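Local coordinates for metallo-beta-lactamase superfamily protein (Thermus thermophilus, PDB 2ZWR) that probably acts as a metal-dependent hydrolase of the metallo-beta-lactamase superfamily, holding a pair of zinc ions in its central site, at residues P24-P29 with L45-I50; L83-D88 with P101-R106; L120-H125 with F165-R170; D144-G149 with T188-E193. One frame throughout, in Å; residues are numbered along the deposited sequence.

Interaction 1: residues P24-P29 with L45-I50; sequences PVLIDP and LIPLAI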
loop_
_atom_site.group_PDB
_atom_site.type_symbol
_atom_site.label_atom_id
_atom_site.label_comp_id
_atom_site.label_asym_id
_atom_site.label_seq_id
_atom_site.Cartn_x
_atom_site.Cartn_y
_atom_site.Cartn_z
ATOM N N PRO A 24 9.999 -10.939 6.933
ATOM C CA PRO A 24 8.630 -10.525 6.630
ATOM C C PRO A 24 8.415 -9.022 6.724
ATOM O O PRO A 24 9.013 -8.351 7.573
ATOM C CB PRO A 24 7.795 -11.245 7.709
ATOM C CG PRO A 24 8.719 -12.278 8.302
ATOM C CD PRO A 24 10.072 -11.669 8.208
ATOM N N VAL A 25 7.581 -8.501 5.831
ATOM C CA VAL A 25 7.088 -7.132 5.934
ATOM C C VAL A 25 5.570 -7.110 5.839
ATOM O O VAL A 25 4.948 -7.999 5.245
ATOM C CB VAL A 25 7.659 -6.165 4.839
ATOM C CG1 VAL A 25 9.110 -5.858 5.102
ATOM C CG2 VAL A 25 7.443 -6.718 3.408
ATOM N N LEU A 26 4.995 -6.059 6.407
ATOM C CA LEU A 26 3.577 -5.835 6.364
ATOM C C LEU A 26 3.280 -4.548 5.591
ATOM O O LEU A 26 3.699 -3.464 6.000
ATOM C CB LEU A 26 3.041 -5.762 7.794
ATOM C CG LEU A 26 1.559 -5.458 7.977
ATOM C CD1 LEU A 26 0.697 -6.443 7.213
ATOM C CD2 LEU A 26 1.256 -5.454 9.475
ATOM N N ILE A 27 2.566 -4.696 4.472
ATOM C CA ILE A 27 2.187 -3.584 3.592
ATOM C C ILE A 27 0.767 -3.080 3.875
ATOM O O ILE A 27 -0.191 -3.855 3.811
ATOM C CB ILE A 27 2.302 -3.998 2.090
ATOM C CG1 ILE A 27 3.745 -4.383 1.748
ATOM C CG2 ILE A 27 1.775 -2.897 1.149
ATOM C CD1 ILE A 27 3.932 -4.955 0.333
ATOM N N ASP A 28 0.647 -1.781 4.160
ATOM C CA ASP A 28 -0.645 -1.085 4.356
ATOM C C ASP A 28 -1.599 -1.724 5.405
ATOM O O ASP A 28 -2.722 -2.133 5.057
ATOM C CB ASP A 28 -1.405 -0.924 3.026
ATOM C CG ASP A 28 -0.678 -0.056 2.008
ATOM O OD1 ASP A 28 0.402 0.488 2.310
ATOM O OD2 ASP A 28 -1.212 0.082 0.883
ATOM N N PRO A 29 -1.181 -1.783 6.687
ATOM C CA PRO A 29 -2.110 -2.283 7.721
ATOM C C PRO A 29 -3.215 -1.257 8.005
ATOM O O PRO A 29 -3.047 -0.406 8.872
ATOM C CB PRO A 29 -1.212 -2.440 8.954
ATOM C CG PRO A 29 -0.077 -1.456 8.727
ATOM C CD PRO A 29 0.123 -1.377 7.248
ATOM N N LEU A 45 4.574 -15.767 10.760
ATOM C CA LEU A 45 5.430 -14.675 10.272
ATOM C C LEU A 45 5.268 -13.403 11.111
ATOM O O LEU A 45 4.149 -12.939 11.324
ATOM C CB LEU A 45 5.110 -14.366 8.807
ATOM C CG LEU A 45 5.371 -15.427 7.733
ATOM C CD1 LEU A 45 4.790 -14.969 6.403
ATOM C CD2 LEU A 45 6.872 -15.721 7.597
ATOM N N ILE A 46 6.383 -12.857 11.591
ATOM C CA ILE A 46 6.366 -11.583 12.304
ATOM C C ILE A 46 7.013 -10.512 11.423
ATOM O O ILE A 46 8.193 -10.620 11.095
ATOM C CB ILE A 46 7.120 -11.650 13.660
ATOM C CG1 ILE A 46 6.790 -12.937 14.425
ATOM C CG2 ILE A 46 6.815 -10.404 14.513
ATOM C CD1 ILE A 46 7.782 -13.230 15.564
ATOM N N PRO A 47 6.252 -9.462 11.059
ATOM C CA PRO A 47 6.826 -8.418 10.196
ATOM C C PRO A 47 7.983 -7.698 10.889
ATOM O O PRO A 47 7.976 -7.548 12.116
ATOM C CB PRO A 47 5.650 -7.454 9.971
ATOM C CG PRO A 47 4.758 -7.670 11.158
ATOM C CD PRO A 47 4.861 -9.154 11.442
ATOM N N LEU A 48 8.969 -7.277 10.104
ATOM C CA LEU A 48 10.103 -6.515 10.614
ATOM C C LEU A 48 9.908 -5.015 10.413
ATOM O O LEU A 48 10.644 -4.201 10.963
ATOM C CB LEU A 48 11.398 -6.962 9.917
ATOM C CG LEU A 48 11.812 -8.419 10.142
ATOM C CD1 LEU A 48 13.144 -8.708 9.476
ATOM C CD2 LEU A 48 11.844 -8.760 11.634
ATOM N N ALA A 49 8.910 -4.662 9.616
ATOM C CA ALA A 49 8.659 -3.283 9.253
ATOM C C ALA A 49 7.269 -3.159 8.652
ATOM O O ALA A 49 6.698 -4.134 8.171
ATOM C CB ALA A 49 9.728 -2.798 8.239
ATOM N N ILE A 50 6.739 -1.941 8.685
ATOM C CA ILE A 50 5.520 -1.578 7.982
ATOM C C ILE A 50 5.928 -0.742 6.762
ATOM O O ILE A 50 6.689 0.214 6.895
ATOM C CB ILE A 50 4.532 -0.801 8.918
ATOM C CG1 ILE A 50 3.930 -1.763 9.963
ATOM C CG2 ILE A 50 3.433 -0.087 8.094
ATOM C CD1 ILE A 50 3.071 -1.123 11.070
#
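The carbonyl oxygen of P24 takes the shortest polar bond of this contact, from the amide of L48: L48 N lies 2.7 Å from P24 O with an N-H...O angle of 163°. The same oxygen is approached by P47 CA at 3.4 Å in a CA-H...O contact. Two residues on, L26 N donates to A49 O over 3.1 Å at 171°, and L26 O in turn meets I50 CA in a second CA-H...O contact. The bonds draw the chain leaving helix 33-43 alongside strand 23-27 until L26 and I50 pair as a parallel bridge; this is a beta-alpha-beta crossover of the metallo-beta-lactamase fold, in which strand 50-51 extends the sheet. L26 and I50 point to the same sheet face; L26 CB also meets P47 CB at 3.8 Å, and helix 33-43 supplies L36 and F40 against the L26 side chain. With its CG1 anti to the carbonyl carbon (chi1 -71°), I50 has its other branch, CG2, set against the P29 ring, 3.7 Å from P29 CD. At the other end P24 CG sits 3.3 Å from I46 O and touches L45 CD2, while the ring's CD borders L48 CG. Just before P29, D28 OD2 accepts hydrogen bonds from T53 OG1 and from ND1 of the zinc ligand H59.

Interaction 2: residues L83-D88 with P101-R106; sequences LYEGAD and PPLPVR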
loop_
_atom_site.group_PDB
_atom_site.type_symbol
_atom_site.label_atom_id
_atom_site.label_comp_id
_atom_site.label_asym_id
_atom_site.label_seq_id
_atom_site.Cartn_x
_atom_site.Cartn_y
_atom_site.Cartn_z
ATOM N N LEU A 83 -0.749 13.774 4.864
ATOM C CA LEU A 83 -1.860 12.836 4.910
ATOM C C LEU A 83 -1.753 11.913 6.131
ATOM O O LEU A 83 -2.739 11.664 6.826
ATOM C CB LEU A 83 -1.929 12.008 3.623
ATOM C CG LEU A 83 -2.318 12.686 2.310
ATOM C CD1 LEU A 83 -2.173 11.710 1.152
ATOM C CD2 LEU A 83 -3.731 13.238 2.350
ATOM N N TYR A 84 -0.540 11.435 6.391
ATOM C CA TYR A 84 -0.283 10.498 7.471
ATOM C C TYR A 84 -0.578 11.147 8.817
ATOM O O TYR A 84 -1.240 10.554 9.670
ATOM C CB TYR A 84 1.164 10.020 7.389
ATOM C CG TYR A 84 1.605 8.990 8.402
ATOM C CD1 TYR A 84 1.468 7.623 8.149
ATOM C CD2 TYR A 84 2.203 9.383 9.596
ATOM C CE1 TYR A 84 1.909 6.672 9.076
ATOM C CE2 TYR A 84 2.636 8.460 10.521
ATOM C CZ TYR A 84 2.497 7.103 10.255
ATOM O OH TYR A 84 2.930 6.197 11.196
ATOM N N GLU A 85 -0.118 12.382 8.979
ATOM C CA GLU A 85 -0.257 13.108 10.234
ATOM C C GLU A 85 -1.701 13.421 10.624
ATOM O O GLU A 85 -2.022 13.443 11.807
ATOM C CB GLU A 85 0.586 14.384 10.189
ATOM C CG GLU A 85 2.084 14.082 10.193
ATOM C CD GLU A 85 2.946 15.293 9.929
ATOM O OE1 GLU A 85 2.562 16.136 9.087
ATOM O OE2 GLU A 85 4.029 15.393 10.561
ATOM N N GLY A 86 -2.556 13.662 9.632
ATOM C CA GLY A 86 -3.958 13.959 9.877
ATOM C C GLY A 86 -4.930 12.841 9.557
ATOM O O GLY A 86 -6.124 13.086 9.488
ATOM N N ALA A 87 -4.434 11.612 9.397
ATOM C CA ALA A 87 -5.257 10.496 8.930
ATOM C C ALA A 87 -6.447 10.209 9.837
ATOM O O ALA A 87 -7.518 9.867 9.360
ATOM C CB ALA A 87 -4.417 9.235 8.742
ATOM N N ASP A 88 -6.244 10.333 11.145
ATOM C CA ASP A 88 -7.307 10.080 12.109
ATOM C C ASP A 88 -8.406 11.142 12.000
ATOM O O ASP A 88 -9.575 10.832 12.173
ATOM C CB ASP A 88 -6.747 10.003 13.536
ATOM C CG ASP A 88 -6.041 11.289 13.968
ATOM O OD1 ASP A 88 -5.308 11.889 13.153
ATOM O OD2 ASP A 88 -6.216 11.702 15.127
ATOM N N PRO A 101 -1.773 7.691 13.535
ATOM C CA PRO A 101 -0.570 6.974 13.137
ATOM C C PRO A 101 0.663 7.603 13.797
ATOM O O PRO A 101 0.775 8.825 13.820
ATOM C CB PRO A 101 -0.552 7.148 11.616
ATOM C CG PRO A 101 -1.975 7.461 11.255
ATOM C CD PRO A 101 -2.451 8.302 12.378
ATOM N N PRO A 102 1.566 6.770 14.358
ATOM C CA PRO A 102 2.704 7.245 15.148
ATOM C C PRO A 102 3.880 7.797 14.338
ATOM O O PRO A 102 4.249 7.256 13.294
ATOM C CB PRO A 102 3.147 5.985 15.911
ATOM C CG PRO A 102 2.796 4.877 15.014
ATOM C CD PRO A 102 1.531 5.298 14.291
ATOM N N LEU A 103 4.471 8.862 14.853
ATOM C CA LEU A 103 5.712 9.398 14.309
ATOM C C LEU A 103 6.890 8.997 15.198
ATOM O O LEU A 103 6.700 8.756 16.393
ATOM C CB LEU A 103 5.611 10.915 14.189
ATOM C CG LEU A 103 4.613 11.368 13.118
ATOM C CD1 LEU A 103 4.049 12.731 13.456
ATOM C CD2 LEU A 103 5.249 11.355 11.730
ATOM N N PRO A 104 8.115 8.935 14.628
ATOM C CA PRO A 104 8.481 9.287 13.257
ATOM C C PRO A 104 8.325 8.136 12.257
ATOM O O PRO A 104 8.124 6.981 12.652
ATOM C CB PRO A 104 9.957 9.660 13.402
ATOM C CG PRO A 104 10.441 8.708 14.421
ATOM C CD PRO A 104 9.298 8.503 15.394
ATOM N N VAL A 105 8.403 8.467 10.970
ATOM C CA VAL A 105 8.463 7.460 9.920
ATOM C C VAL A 105 9.840 7.486 9.262
ATOM O O VAL A 105 10.555 8.480 9.366
ATOM C CB VAL A 105 7.339 7.639 8.851
ATOM C CG1 VAL A 105 5.980 7.668 9.512
ATOM C CG2 VAL A 105 7.552 8.897 8.021
ATOM N N ARG A 106 10.190 6.389 8.597
ATOM C CA ARG A 106 11.388 6.305 7.770
ATOM C C ARG A 106 10.997 6.570 6.322
ATOM O O ARG A 106 9.931 6.140 5.879
ATOM C CB ARG A 106 12.050 4.929 7.899
ATOM C CG ARG A 106 12.520 4.628 9.314
ATOM C CD ARG A 106 13.190 3.280 9.422
ATOM N NE ARG A 106 13.607 2.987 10.799
ATOM C CZ ARG A 106 14.282 1.896 11.164
ATOM N NH1 ARG A 106 14.607 0.970 10.263
ATOM N NH2 ARG A 106 14.617 1.722 12.431
HETATM O O HOH W 1 0.237 11.002 12.701
#
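Y84 has its CG anti to the backbone N (chi1 -178°), which carries the ring to the proline-rich segment 101-106. P101 CB lies over one face, 3.6 Å from the ring centroid and 21° off the normal, a CH-pi contact. V105 CG1 covers the opposite face at 4.0 Å from the centroid, so the ring is clamped between two aliphatic groups. Y84 OH donates to P102 O at 2.7 Å; the oxygen lies at the ring edge, near its plane. E85 follows, crossing L103 at about a right angle, with E85 OE2 3.9 Å from L103 CD1. After the helix break at G86, A87 CB packs on P101 CG at 3.9 Å. The contact lies near the metal centre: V63 of helix 63-70 and A55 of the metal-binding loop also touch Y84, whose side chain is about 8 Å from that of the zinc ligand H59. Chemically the contact is an apolar sandwich with one directional polar bond: P101 and P102 have no amide hydrogen, the P102 carbonyl takes the phenol's proton, and the two covered faces should hinder rotation of the ring while the bond fixes the position of the hydroxyl.

Interaction 3: residues L120-H125 with F165-R170; sequences LHLPGH and FASLKR. With ZN (zinc ion), chain F; ZN (zinc ion), chain D.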
loop_
_atom_site.group_PDB
_atom_site.type_symbol
_atom_site.label_atom_id
_atom_site.label_comp_id
_atom_site.label_asym_id
_atom_site.label_seq_id
_atom_site.Cartn_x
_atom_site.Cartn_y
_atom_site.Cartn_z
ATOM N N LEU A 120 8.950 2.555 -6.580
ATOM C CA LEU A 120 8.522 3.393 -7.693
ATOM C C LEU A 120 7.652 4.508 -7.131
ATOM O O LEU A 120 6.610 4.229 -6.539
ATOM C CB LEU A 120 7.701 2.567 -8.691
ATOM C CG LEU A 120 8.345 1.661 -9.759
ATOM C CD1 LEU A 120 9.675 1.077 -9.341
ATOM C CD2 LEU A 120 7.387 0.546 -10.162
ATOM N N HIS A 121 8.077 5.757 -7.293
ATOM C CA HIS A 121 7.243 6.875 -6.906
ATOM C C HIS A 121 6.254 7.172 -8.021
ATOM O O HIS A 121 6.632 7.641 -9.101
ATOM C CB HIS A 121 8.058 8.129 -6.560
ATOM C CG HIS A 121 7.215 9.273 -6.078
ATOM N ND1 HIS A 121 7.288 10.537 -6.621
ATOM C CD2 HIS A 121 6.258 9.332 -5.119
ATOM C CE1 HIS A 121 6.430 11.332 -6.006
ATOM N NE2 HIS A 121 5.789 10.627 -5.092
ATOM N N LEU A 122 4.984 6.909 -7.727
ATOM C CA LEU A 122 3.923 6.955 -8.703
ATOM C C LEU A 122 2.753 7.779 -8.158
ATOM O O LEU A 122 1.741 7.216 -7.757
ATOM C CB LEU A 122 3.473 5.523 -9.046
ATOM C CG LEU A 122 4.510 4.589 -9.699
ATOM C CD1 LEU A 122 4.066 3.131 -9.663
ATOM C CD2 LEU A 122 4.844 5.035 -11.140
ATOM N N PRO A 123 2.880 9.123 -8.170
ATOM C CA PRO A 123 1.892 9.979 -7.534
ATOM C C PRO A 123 0.639 10.112 -8.412
ATOM O O PRO A 123 0.624 9.658 -9.553
ATOM C CB PRO A 123 2.620 11.334 -7.459
ATOM C CG PRO A 123 3.446 11.357 -8.699
ATOM C CD PRO A 123 3.917 9.916 -8.871
ATOM N N GLY A 124 -0.390 10.762 -7.889
ATOM C CA GLY A 124 -1.609 10.954 -8.645
ATOM C C GLY A 124 -2.829 10.669 -7.800
ATOM O O GLY A 124 -3.737 11.493 -7.725
ATOM N N HIS A 125 -2.865 9.485 -7.187
ATOM C CA HIS A 125 -3.916 9.148 -6.214
ATOM C C HIS A 125 -3.602 9.887 -4.897
ATOM O O HIS A 125 -4.509 10.354 -4.195
ATOM C CB HIS A 125 -4.003 7.629 -6.034
ATOM C CG HIS A 125 -5.008 7.181 -5.016
ATOM N ND1 HIS A 125 -6.357 7.117 -5.278
ATOM C CD2 HIS A 125 -4.853 6.748 -3.743
ATOM C CE1 HIS A 125 -6.996 6.680 -4.206
ATOM N NE2 HIS A 125 -6.106 6.445 -3.260
ATOM N N PHE A 165 -2.409 9.514 -14.462
ATOM C CA PHE A 165 -2.320 8.856 -15.763
ATOM C C PHE A 165 -0.889 8.703 -16.267
ATOM O O PHE A 165 -0.556 7.706 -16.904
ATOM C CB PHE A 165 -3.297 9.471 -16.777
ATOM C CG PHE A 165 -4.735 9.075 -16.516
ATOM C CD1 PHE A 165 -5.214 7.823 -16.925
ATOM C CD2 PHE A 165 -5.596 9.927 -15.821
ATOM C CE1 PHE A 165 -6.533 7.436 -16.658
ATOM C CE2 PHE A 165 -6.917 9.552 -15.553
ATOM C CZ PHE A 165 -7.384 8.305 -15.976
ATOM N N ALA A 166 -0.028 9.651 -15.916
ATOM C CA ALA A 166 1.404 9.496 -16.139
ATOM C C ALA A 166 1.973 8.323 -15.318
ATOM O O ALA A 166 2.778 7.528 -15.819
ATOM C CB ALA A 166 2.138 10.794 -15.819
ATOM N N SER A 167 1.544 8.213 -14.058
ATOM C CA SER A 167 1.973 7.092 -13.214
ATOM C C SER A 167 1.525 5.744 -13.774
ATOM O O SER A 167 2.281 4.763 -13.732
ATOM C CB SER A 167 1.488 7.265 -11.782
ATOM O OG SER A 167 2.253 8.254 -11.119
ATOM N N LEU A 168 0.310 5.700 -14.312
ATOM C CA LEU A 168 -0.237 4.460 -14.861
ATOM C C LEU A 168 0.520 4.039 -16.116
ATOM O O LEU A 168 0.760 2.849 -16.326
ATOM C CB LEU A 168 -1.735 4.596 -15.140
ATOM C CG LEU A 168 -2.691 4.673 -13.941
ATOM C CD1 LEU A 168 -4.056 5.192 -14.387
ATOM C CD2 LEU A 168 -2.831 3.333 -13.222
ATOM N N LYS A 169 0.896 5.023 -16.938
ATOM C CA LYS A 169 1.734 4.793 -18.113
ATOM C C LYS A 169 3.064 4.160 -17.714
ATOM O O LYS A 169 3.512 3.205 -18.341
ATOM C CB LYS A 169 1.960 6.107 -18.872
ATOM C CG LYS A 169 2.428 5.919 -20.311
ATOM N N ARG A 170 3.679 4.690 -16.658
ATOM C CA ARG A 170 4.899 4.119 -16.081
ATOM C C ARG A 170 4.703 2.675 -15.607
ATOM O O ARG A 170 5.525 1.803 -15.898
ATOM C CB ARG A 170 5.368 4.979 -14.911
ATOM C CG ARG A 170 6.459 5.966 -15.248
ATOM C CD ARG A 170 7.750 5.566 -14.542
ATOM N NE ARG A 170 7.816 6.167 -13.213
ATOM C CZ ARG A 170 8.632 5.777 -12.236
ATOM N NH1 ARG A 170 9.479 4.766 -12.407
ATOM N NH2 ARG A 170 8.595 6.412 -11.074
HETATM ZN ZN ZN F . 8.763 11.045 -8.107
HETATM ZN ZN ZN D . -6.005 5.747 -1.271
HETATM O O HOH W 2 -7.457 4.747 -0.178
#
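The loop that carries the metal ligand H125 leaves strand 117-121 here and is held to helix 161-171 by S167, with a weaker contribution from R170. S167 OG donates to P123 O across 2.7 Å, meeting the carbonyl in its plane and on a lone pair, with a C=O...O angle of 137°. The hydroxyl is placed there by a chi1 of -75°, which sets OG anti to its own carbonyl carbon; it also packs 3.3 Å from P123 CD and 3.6 Å from L122 CB. One helical turn later the R170 chain bends at chi2 and chi3, bringing its guanidinium over L122: CD2 of that leucine lies over one face, 3.8 Å from R170 NE. At the guanidinium edge R170 NH2 makes a weak bond to H121 O, 3.0 Å long with a bent angle of 128°, while its salt bridge goes to E110. The H121 ring has other partners: ND1 binds a separate zinc ion and NE2 donates to P127 O. Further along, H125 NE2 binds one of the paired zinc ions at 2.1 Å, with H54, H56 and D144 completing the protein ligands. Helix 161-171 therefore lies against the end of strand 117-121, whose antiparallel neighbour, strand 130-134, contributes A131 beside L122 and Y133 beside L120.

Interaction 4: residues D144-G149 with T188-E193; sequences DLLFRG and TTLGLE. With ZN (zinc ion), chain D; ZN (zinc ion), chain C.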
loop_
_atom_site.group_PDB
_atom_site.type_symbol
_atom_site.label_atom_id
_atom_site.label_comp_id
_atom_site.label_asym_id
_atom_site.label_seq_id
_atom_site.Cartn_x
_atom_site.Cartn_y
_atom_site.Cartn_z
ATOM N N ASP A 144 -3.293 1.957 -4.548
ATOM C CA ASP A 144 -4.520 2.357 -5.215
ATOM C C ASP A 144 -4.287 2.961 -6.601
ATOM O O ASP A 144 -5.074 3.790 -7.046
ATOM C CB ASP A 144 -5.314 3.330 -4.339
ATOM C CG ASP A 144 -5.791 2.701 -3.037
ATOM O OD1 ASP A 144 -5.528 1.489 -2.816
ATOM O OD2 ASP A 144 -6.420 3.435 -2.227
ATOM N N LEU A 145 -3.208 2.560 -7.276
ATOM C CA LEU A 145 -2.965 2.999 -8.661
ATOM C C LEU A 145 -3.926 2.287 -9.629
ATOM O O LEU A 145 -4.712 2.921 -10.346
ATOM C CB LEU A 145 -1.520 2.703 -9.081
ATOM C CG LEU A 145 -0.463 3.804 -8.894
ATOM N N LEU A 146 -3.859 0.961 -9.614
ATOM C CA LEU A 146 -4.527 0.127 -10.593
ATOM C C LEU A 146 -5.333 -0.986 -9.923
ATOM O O LEU A 146 -4.791 -1.760 -9.123
ATOM C CB LEU A 146 -3.472 -0.476 -11.533
ATOM C CG LEU A 146 -3.899 -1.417 -12.660
ATOM C CD1 LEU A 146 -4.727 -0.697 -13.739
ATOM C CD2 LEU A 146 -2.664 -2.075 -13.278
ATOM N N PHE A 147 -6.614 -1.073 -10.277
ATOM C CA PHE A 147 -7.483 -2.131 -9.784
ATOM C C PHE A 147 -7.828 -3.106 -10.897
ATOM O O PHE A 147 -7.496 -2.877 -12.062
ATOM C CB PHE A 147 -8.766 -1.549 -9.165
ATOM C CG PHE A 147 -8.508 -0.568 -8.047
ATOM C CD1 PHE A 147 -7.568 -0.852 -7.049
ATOM C CD2 PHE A 147 -9.196 0.638 -7.994
ATOM C CE1 PHE A 147 -7.316 0.058 -6.012
ATOM C CE2 PHE A 147 -8.954 1.548 -6.964
ATOM C CZ PHE A 147 -8.013 1.251 -5.964
ATOM N N ARG A 148 -8.478 -4.203 -10.515
ATOM C CA ARG A 148 -9.074 -5.133 -11.457
ATOM C C ARG A 148 -10.307 -4.443 -12.063
ATOM O O ARG A 148 -11.355 -4.346 -11.423
ATOM C CB ARG A 148 -9.412 -6.458 -10.742
ATOM C CG ARG A 148 -10.305 -7.467 -11.483
ATOM C CD ARG A 148 -9.605 -8.171 -12.642
ATOM N NE ARG A 148 -9.505 -7.300 -13.815
ATOM C CZ ARG A 148 -10.459 -7.146 -14.730
ATOM N NH1 ARG A 148 -10.254 -6.324 -15.749
ATOM N NH2 ARG A 148 -11.613 -7.810 -14.631
ATOM N N GLY A 149 -10.135 -3.906 -13.269
ATOM C CA GLY A 149 -11.215 -3.229 -13.992
ATOM C C GLY A 149 -11.423 -1.750 -13.694
ATOM O O GLY A 149 -12.414 -1.164 -14.138
ATOM N N THR A 188 -4.824 -8.972 -9.932
ATOM C CA THR A 188 -4.889 -8.949 -11.390
ATOM C C THR A 188 -3.452 -9.062 -11.925
ATOM O O THR A 188 -2.522 -9.371 -11.156
ATOM C CB THR A 188 -5.647 -7.669 -11.904
ATOM O OG1 THR A 188 -5.838 -7.739 -13.321
ATOM C CG2 THR A 188 -4.928 -6.392 -11.549
ATOM N N THR A 189 -3.272 -8.856 -13.228
ATOM C CA THR A 189 -1.937 -8.771 -13.819
ATOM C C THR A 189 -1.894 -7.520 -14.671
ATOM O O THR A 189 -2.938 -6.968 -15.027
ATOM C CB THR A 189 -1.580 -10.001 -14.704
ATOM O OG1 THR A 189 -2.418 -10.015 -15.869
ATOM C CG2 THR A 189 -1.708 -11.325 -13.933
ATOM N N LEU A 190 -0.697 -7.061 -15.007
ATOM C CA LEU A 190 -0.590 -5.902 -15.874
ATOM C C LEU A 190 -1.136 -6.210 -17.271
ATOM O O LEU A 190 -1.762 -5.359 -17.889
ATOM C CB LEU A 190 0.841 -5.375 -15.927
ATOM C CG LEU A 190 1.364 -4.672 -14.669
ATOM C CD1 LEU A 190 2.797 -4.198 -14.898
ATOM C CD2 LEU A 190 0.479 -3.488 -14.255
ATOM N N GLY A 191 -0.921 -7.440 -17.740
ATOM C CA GLY A 191 -1.407 -7.882 -19.054
ATOM C C GLY A 191 -2.931 -7.954 -19.147
ATOM O O GLY A 191 -3.514 -7.545 -20.142
ATOM N N LEU A 192 -3.579 -8.474 -18.109
ATOM C CA LEU A 192 -5.037 -8.509 -18.076
ATOM C C LEU A 192 -5.632 -7.098 -18.137
ATOM O O LEU A 192 -6.573 -6.849 -18.888
ATOM C CB LEU A 192 -5.558 -9.263 -16.843
ATOM C CG LEU A 192 -7.076 -9.188 -16.539
ATOM C CD1 LEU A 192 -7.952 -9.718 -17.696
ATOM C CD2 LEU A 192 -7.413 -9.931 -15.252
ATOM N N GLU A 193 -5.092 -6.182 -17.346
ATOM C CA GLU A 193 -5.582 -4.803 -17.356
ATOM C C GLU A 193 -5.297 -4.099 -18.686
ATOM O O GLU A 193 -6.118 -3.307 -19.155
ATOM C CB GLU A 193 -5.042 -3.998 -16.160
ATOM C CG GLU A 193 -5.499 -4.526 -14.794
ATOM C CD GLU A 193 -7.005 -4.764 -14.713
ATOM O OE1 GLU A 193 -7.410 -5.898 -14.376
ATOM O OE2 GLU A 193 -7.790 -3.823 -15.007
HETATM ZN ZN ZN D . -6.005 5.747 -1.271
HETATM ZN ZN ZN C . -7.334 2.855 -0.399
HETATM O O HOH W 2 -7.457 4.747 -0.178
#
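A chi2 of -49° folds the E193 side chain back, and R148, bent at chi2 and chi3, turns its guanidinium to meet it. They join the turn after the short, weakly bonded strand 146-147 to the first turn of helix 190-196 in the metallo-beta-lactamase fold. R148 NE donates to E193 OE1 over 2.6 Å at 170°; OE1 receives it on its syn lone pair and lies in the guanidinium plane, and R148 NH1 adds a weak, longer bond. T188 OG1 donates to OE1 from the anti side, also at 2.6 Å, so both lone pairs are used. E193 OE2 accepts from G149 N at 2.9 Å, met on the syn side but out of the carboxylate plane, and from N197 ND2. L192 CD2 lies over a face of the guanidinium, 3.7 Å from R148 NE. Donors outnumber the one close acceptor, F147 O, 3.1 Å from E193 OE2, which probably favours the charged form. On the apolar side, L146 presses its CD2 on L190 CD2 at 3.6 Å, with L171 of helix 161-171 against both leucines. At the start of segment 144-149, D144 OD2 bridges the paired zinc ions, 2.1 Å from one and 2.5 Å from the other.

Interaction 1 is buried and largely backbone-mediated, joining two neighbouring strands of one six-stranded sheet. Interaction 3 is also buried, but rests on a serine-to-carbonyl bond between a loop and a helix. Interactions 2 and 4 are only partly buried and rely on side chains: a tyrosine sandwich, mostly apolar with one phenol-to-carbonyl bond, against a gripped carboxylate. Interactions 3 and 4 are closest, with centres about 13 Å apart: both reach the second six-stranded sheet, and their segments alternate along the chain. They meet at the metal centre, where H125 and D144 bind the same zinc ion, and where L168 packs on L145 and L146. Interaction 1 lies across the chain's centre from both.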